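Local coordinates for protein type II 3-hydroxyacyl-CoA dehydrogenase (PDB 1UAY) that probably catalyses the NAD-dependent oxidation of 3-hydroxyacyl-CoA to 3-ketoacyl-CoA in fatty acid beta-oxidation, as a Rossmann-fold short-chain dehydrogenase, at residues A[129-134]-A[215-220]; A[76-81]-A[95-100]. All blocks are in the same frame, centred on the assembly; numbering follows the deposited sequence.

The two contacts lie in one Rossmann-fold domain, their centres 23 Å apart and their nearest atoms about 8 Å from each other, without touching. Contact 2 comes first along the chain: the loop leaving strand 67-72 packs on helix 91-116, and that helix leads on to strand 128-133. Contact 1 then pairs this strand with helix 210-222, much later in the sequence. Strands 67-72 and 128-133 are neighbours in the parallel seven-stranded sheet, so helix 91-116 makes the crossover between them. Contact 1 belongs to the buried core, whereas contact 2 borders the adenosine pocket with Val76 and Val100.

Contact 1: A[129-134]-A[215-220]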
loop_
_atom_site.group_PDB
_atom_site.type_symbol
_atom_site.label_atom_id
_atom_site.label_comp_id
_atom_site.label_asym_id
_atom_site.label_seq_id
_atom_site.Cartn_x
_atom_site.Cartn_y
_atom_site.Cartn_z
ATOM N N VAL A 129 23.201 2.151 9.962
ATOM C CA VAL A 129 22.059 2.052 9.066
ATOM C C VAL A 129 22.046 0.668 8.436
ATOM O O VAL A 129 23.061 0.205 7.911
ATOM C CB VAL A 129 22.141 3.112 7.943
ATOM C CG1 VAL A 129 20.911 3.023 7.043
ATOM C CG2 VAL A 129 22.264 4.507 8.549
ATOM N N ILE A 130 20.895 0.010 8.506
ATOM C CA ILE A 130 20.729 -1.321 7.941
ATOM C C ILE A 130 19.770 -1.226 6.760
ATOM O O ILE A 130 18.624 -0.800 6.905
ATOM C CB ILE A 130 20.184 -2.299 9.002
ATOM C CG1 ILE A 130 21.163 -2.360 10.181
ATOM C CG2 ILE A 130 19.982 -3.688 8.391
ATOM C CD1 ILE A 130 20.719 -3.248 11.327
ATOM N N VAL A 131 20.257 -1.602 5.582
ATOM C CA VAL A 131 19.458 -1.552 4.365
ATOM C C VAL A 131 19.190 -2.964 3.873
ATOM O O VAL A 131 20.124 -3.708 3.554
ATOM C CB VAL A 131 20.190 -0.776 3.251
ATOM C CG1 VAL A 131 19.299 -0.658 2.017
ATOM C CG2 VAL A 131 20.589 0.601 3.759
ATOM N N ASN A 132 17.916 -3.335 3.833
ATOM C CA ASN A 132 17.534 -4.659 3.368
ATOM C C ASN A 132 17.053 -4.582 1.931
ATOM O O ASN A 132 16.725 -3.505 1.429
ATOM C CB ASN A 132 16.441 -5.248 4.261
ATOM C CG ASN A 132 16.906 -5.447 5.692
ATOM O OD1 ASN A 132 18.083 -5.705 5.940
ATOM N ND2 ASN A 132 15.981 -5.355 6.635
ATOM N N THR A 133 17.016 -5.733 1.270
ATOM C CA THR A 133 16.592 -5.794 -0.115
ATOM C C THR A 133 15.407 -6.727 -0.278
ATOM O O THR A 133 15.498 -7.926 -0.007
ATOM C CB THR A 133 17.742 -6.288 -1.018
ATOM O OG1 THR A 133 18.918 -5.510 -0.760
ATOM C CG2 THR A 133 17.368 -6.145 -2.486
ATOM N N ALA A 134 14.281 -6.169 -0.701
ATOM C CA ALA A 134 13.092 -6.970 -0.932
ATOM C C ALA A 134 12.979 -7.137 -2.446
ATOM O O ALA A 134 13.951 -7.516 -3.103
ATOM C CB ALA A 134 11.859 -6.271 -0.361
ATOM N N ALA A 215 23.662 3.297 -5.998
ATOM C CA ALA A 215 23.494 4.735 -5.809
ATOM C C ALA A 215 22.391 5.035 -4.794
ATOM O O ALA A 215 22.533 5.933 -3.959
ATOM C CB ALA A 215 23.180 5.407 -7.144
ATOM N N LEU A 216 21.289 4.293 -4.866
ATOM C CA LEU A 216 20.198 4.507 -3.923
ATOM C C LEU A 216 20.638 4.111 -2.514
ATOM O O LEU A 216 20.344 4.812 -1.542
ATOM C CB LEU A 216 18.961 3.702 -4.328
ATOM C CG LEU A 216 17.786 3.776 -3.344
ATOM C CD1 LEU A 216 17.351 5.221 -3.141
ATOM C CD2 LEU A 216 16.632 2.937 -3.872
ATOM N N VAL A 217 21.345 2.990 -2.401
ATOM C CA VAL A 217 21.821 2.548 -1.098
ATOM C C VAL A 217 22.701 3.630 -0.481
ATOM O O VAL A 217 22.550 3.965 0.695
ATOM C CB VAL A 217 22.610 1.219 -1.206
ATOM C CG1 VAL A 217 23.301 0.901 0.118
ATOM C CG2 VAL A 217 21.658 0.094 -1.582
ATOM N N LEU A 218 23.623 4.185 -1.264
ATOM C CA LEU A 218 24.482 5.230 -0.717
ATOM C C LEU A 218 23.689 6.483 -0.344
ATOM O O LEU A 218 23.976 7.170 0.629
ATOM C CB LEU A 218 25.541 5.585 -1.762
ATOM C CG LEU A 218 26.870 4.880 -1.496
ATOM C CD1 LEU A 218 26.767 3.370 -1.706
ATOM C CD2 LEU A 218 27.996 5.363 -2.412
ATOM N N HIS A 219 22.642 6.818 -1.092
ATOM C CA HIS A 219 21.853 7.980 -0.716
ATOM C C HIS A 219 21.142 7.714 0.606
ATOM O O HIS A 219 21.046 8.597 1.454
ATOM C CB HIS A 219 20.808 8.341 -1.768
ATOM C CG HIS A 219 19.984 9.528 -1.378
ATOM N ND1 HIS A 219 20.532 10.783 -1.222
ATOM C CD2 HIS A 219 18.688 9.632 -1.000
ATOM C CE1 HIS A 219 19.610 11.608 -0.757
ATOM N NE2 HIS A 219 18.483 10.934 -0.612
ATOM N N ILE A 220 20.635 6.500 0.782
ATOM C CA ILE A 220 19.956 6.158 2.025
ATOM C C ILE A 220 20.919 6.374 3.194
ATOM O O ILE A 220 20.545 6.936 4.223
ATOM C CB ILE A 220 19.462 4.696 2.003
ATOM C CG1 ILE A 220 18.320 4.563 0.990
ATOM C CG2 ILE A 220 19.009 4.269 3.399
ATOM C CD1 ILE A 220 17.966 3.137 0.633
#
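Val131 and Ile220 meet tip to tip, methyl against methyl, with Val131 CG2 and Ile220 CG2 4.0 Å apart. The valine directs this branch at the helix because its other methyl, CG1, takes the place anti to the backbone N (chi1 -176°), leaving CG2 beside that nitrogen. In Ile220 the short branch does the touching: chi1 of -69° sets CG1 anti to the carbonyl carbon and CG2 anti to the backbone N. The same CG2 also approaches Val129, whose CG1 lies 4.3 Å from Ile220 CG2, so one isoleucine methyl serves two strand residues whose side chains emerge on the same face of the sheet. One helical turn earlier, Val217 adds a looser contact from its CG2, 4.4 Å from Val131 CG1. The two branches of Val131 are thus divided between Ile220 and Val217.

Strand 129-133 and helix 215-220 run nearly antiparallel, at 151°, with their axes approaching to 9.8 Å. Ile220 also packs on Val176 of strand 171-178, while Val217 touches Val71 of strand 67-72; the helix therefore packs over strand 128-133 and also touches the strands on either side of it. Its far side reaches the second subunit, where His219 stacks on His219 of that subunit.

All the side chains that touch here are aliphatic and buried, and only 163 Å² is covered. Between these two segments the fit rests on the shape of branched side chains and exclusion of water, while Thr133 OG1 adds a polar link to Tyr213 OH, earlier on the same helix.

Contact 2: A[76-81]-A[95-100]; sequences VGLAEK and RRVLEV. With ADN (adenosine), chain C.
Val76 opens the loop segment by packing against Val97 and Val100 of the helix, the two valine side chains at 76 and 100 crossing at about a right angle. With chi1 at -63°, Val76 CG2 sits between its own backbone N and carbonyl carbon and faces the helix, 4.1 Å from Val97 CA. The other branch, CG1, reaches 4.0 Å to Val100 CG1. These two methyls also meet the bound adenosine: Val76 CG1 and Val100 CG1 each lie 3.8 Å from ADN N7, giving the purine an apolar border. Val100 CG2, in turn, stands 3.4 Å above the plane of the Arg96 guanidinium, over its centre. Beyond Gly77, Leu78 turns back to the helix, and its CB comes within 3.8 Å of Val97 CG2. With CG anti to the backbone N (chi1 178°), the leucine extends so that CD2 also reaches this methyl, Leu78 CD2 to Val97 CG2 being 3.9 Å. Farther along, Glu80 OE1 is hydrogen-bonded to Ser93 OG in the first turn of helix 91-116 and OE2 to Gly90 N just before it.

The segment follows strand 67-72 and lies against helix 91-116, to which Asn101 also binds it by accepting a hydrogen bond from Val76 N. Helix 146-166 lies close by, with Ala147 touching Leu78 and Ser151 touching Val97, while the third subunit meets helix 91-116 through its Glu99, salt-bridged to Arg95.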
loop_
_atom_site.group_PDB
_atom_site.type_symbol
_atom_site.label_atom_id
_atom_site.label_comp_id
_atom_site.label_asym_id
_atom_site.label_seq_id
_atom_site.Cartn_x
_atom_site.Cartn_y
_atom_site.Cartn_z
ATOM N N VAL A 76 17.962 -15.699 -2.968
ATOM C CA VAL A 76 17.782 -16.720 -3.985
ATOM C C VAL A 76 16.416 -16.530 -4.617
ATOM O O VAL A 76 15.535 -15.886 -4.045
ATOM C CB VAL A 76 17.863 -18.148 -3.394
ATOM C CG1 VAL A 76 19.244 -18.386 -2.802
ATOM C CG2 VAL A 76 16.779 -18.345 -2.341
ATOM N N GLY A 77 16.245 -17.089 -5.807
ATOM C CA GLY A 77 14.975 -16.969 -6.485
ATOM C C GLY A 77 14.372 -18.336 -6.710
ATOM O O GLY A 77 15.015 -19.360 -6.475
ATOM N N LEU A 78 13.123 -18.347 -7.156
ATOM C CA LEU A 78 12.435 -19.591 -7.443
ATOM C C LEU A 78 11.232 -19.319 -8.324
ATOM O O LEU A 78 10.490 -18.363 -8.106
ATOM C CB LEU A 78 11.968 -20.272 -6.152
ATOM C CG LEU A 78 11.194 -21.580 -6.367
ATOM C CD1 LEU A 78 12.127 -22.647 -6.926
ATOM C CD2 LEU A 78 10.582 -22.042 -5.054
ATOM N N ALA A 79 11.068 -20.154 -9.342
ATOM C CA ALA A 79 9.932 -20.063 -10.248
ATOM C C ALA A 79 9.277 -21.436 -10.129
ATOM O O ALA A 79 9.773 -22.418 -10.678
ATOM C CB ALA A 79 10.405 -19.815 -11.680
ATOM N N GLU A 80 8.179 -21.505 -9.386
ATOM C CA GLU A 80 7.490 -22.772 -9.179
ATOM C C GLU A 80 6.013 -22.528 -8.922
ATOM O O GLU A 80 5.642 -21.739 -8.052
ATOM C CB GLU A 80 8.108 -23.522 -7.989
ATOM C CG GLU A 80 7.568 -24.940 -7.805
ATOM C CD GLU A 80 8.254 -25.709 -6.683
ATOM O OE1 GLU A 80 9.288 -25.235 -6.164
ATOM O OE2 GLU A 80 7.763 -26.801 -6.322
ATOM N N LYS A 81 5.166 -23.210 -9.681
ATOM C CA LYS A 81 3.731 -23.043 -9.525
ATOM C C LYS A 81 3.189 -23.760 -8.298
ATOM O O LYS A 81 3.765 -24.743 -7.826
ATOM C CB LYS A 81 3.006 -23.547 -10.777
ATOM C CG LYS A 81 3.248 -22.687 -12.008
ATOM C CD LYS A 81 2.502 -23.223 -13.218
ATOM C CE LYS A 81 2.739 -22.344 -14.435
ATOM N NZ LYS A 81 2.008 -22.841 -15.631
ATOM N N ARG A 95 10.362 -23.538 1.838
ATOM C CA ARG A 95 11.108 -23.298 3.069
ATOM C C ARG A 95 12.492 -22.711 2.796
ATOM O O ARG A 95 12.928 -21.797 3.498
ATOM C CB ARG A 95 11.242 -24.595 3.880
ATOM C CG ARG A 95 11.989 -24.408 5.193
ATOM C CD ARG A 95 12.101 -25.697 5.998
ATOM N NE ARG A 95 10.822 -26.128 6.558
ATOM C CZ ARG A 95 10.147 -27.199 6.157
ATOM N NH1 ARG A 95 10.625 -27.964 5.186
ATOM N NH2 ARG A 95 8.995 -27.510 6.735
ATOM N N ARG A 96 13.179 -23.225 1.779
ATOM C CA ARG A 96 14.514 -22.739 1.441
ATOM C C ARG A 96 14.509 -21.261 1.068
ATOM O O ARG A 96 15.369 -20.497 1.514
ATOM C CB ARG A 96 15.105 -23.556 0.288
ATOM C CG ARG A 96 16.479 -23.082 -0.162
ATOM C CD ARG A 96 17.489 -23.123 0.977
ATOM N NE ARG A 96 18.812 -22.659 0.562
ATOM C CZ ARG A 96 19.867 -22.587 1.367
ATOM N NH1 ARG A 96 19.759 -22.949 2.638
ATOM N NH2 ARG A 96 21.032 -22.154 0.906
ATOM N N VAL A 97 13.547 -20.857 0.246
ATOM C CA VAL A 97 13.459 -19.464 -0.159
ATOM C C VAL A 97 13.220 -18.575 1.062
ATOM O O VAL A 97 13.828 -17.510 1.184
ATOM C CB VAL A 97 12.336 -19.256 -1.196
ATOM C CG1 VAL A 97 12.213 -17.782 -1.540
ATOM C CG2 VAL A 97 12.648 -20.054 -2.452
ATOM N N LEU A 98 12.347 -19.009 1.970
ATOM C CA LEU A 98 12.072 -18.234 3.178
ATOM C C LEU A 98 13.316 -18.165 4.050
ATOM O O LEU A 98 13.643 -17.116 4.606
ATOM C CB LEU A 98 10.942 -18.864 3.998
ATOM C CG LEU A 98 9.491 -18.777 3.520
ATOM C CD1 LEU A 98 8.583 -19.245 4.653
ATOM C CD2 LEU A 98 9.142 -17.351 3.130
ATOM N N GLU A 99 14.006 -19.291 4.175
ATOM C CA GLU A 99 15.205 -19.361 5.011
ATOM C C GLU A 99 16.280 -18.366 4.556
ATOM O O GLU A 99 16.816 -17.598 5.343
ATOM C CB GLU A 99 15.762 -20.793 5.001
ATOM C CG GLU A 99 15.029 -21.769 5.879
ATOM C CD GLU A 99 15.244 -21.433 7.343
ATOM O OE1 GLU A 99 16.385 -21.438 7.795
ATOM O OE2 GLU A 99 14.256 -21.212 8.037
ATOM N N VAL A 100 16.607 -18.364 3.270
ATOM C CA VAL A 100 17.640 -17.464 2.777
ATOM C C VAL A 100 17.226 -15.996 2.700
ATOM O O VAL A 100 17.902 -15.121 3.245
ATOM C CB VAL A 100 18.127 -17.895 1.371
ATOM C CG1 VAL A 100 19.216 -16.948 0.887
ATOM C CG2 VAL A 100 18.642 -19.331 1.408
HETATM O "O5'" ADN C . 22.056 -12.099 -4.050
HETATM C "C5'" ADN C . 22.940 -12.862 -4.875
HETATM C "C4'" ADN C . 24.224 -13.059 -4.036
HETATM O "O4'" ADN C . 23.612 -13.850 -2.965
HETATM C "C3'" ADN C . 25.053 -14.106 -4.801
HETATM O "O3'" ADN C . 26.369 -13.514 -4.898
HETATM C "C2'" ADN C . 25.084 -15.395 -3.950
HETATM O "O2'" ADN C . 26.311 -16.124 -3.931
HETATM C "C1'" ADN C . 24.540 -14.853 -2.620
HETATM N N9 ADN C . 23.921 -15.821 -1.697
HETATM C C8 ADN C . 22.844 -16.698 -1.988
HETATM N N7 ADN C . 22.459 -17.444 -0.989
HETATM C C5 ADN C . 23.309 -17.057 0.051
HETATM C C6 ADN C . 23.443 -17.463 1.448
HETATM N N6 ADN C . 22.665 -18.396 2.002
HETATM N N1 ADN C . 24.431 -16.849 2.224
HETATM C C2 ADN C . 25.250 -15.888 1.682
HETATM N N3 ADN C . 25.210 -15.426 0.384
HETATM C C4 ADN C . 24.222 -16.054 -0.372
#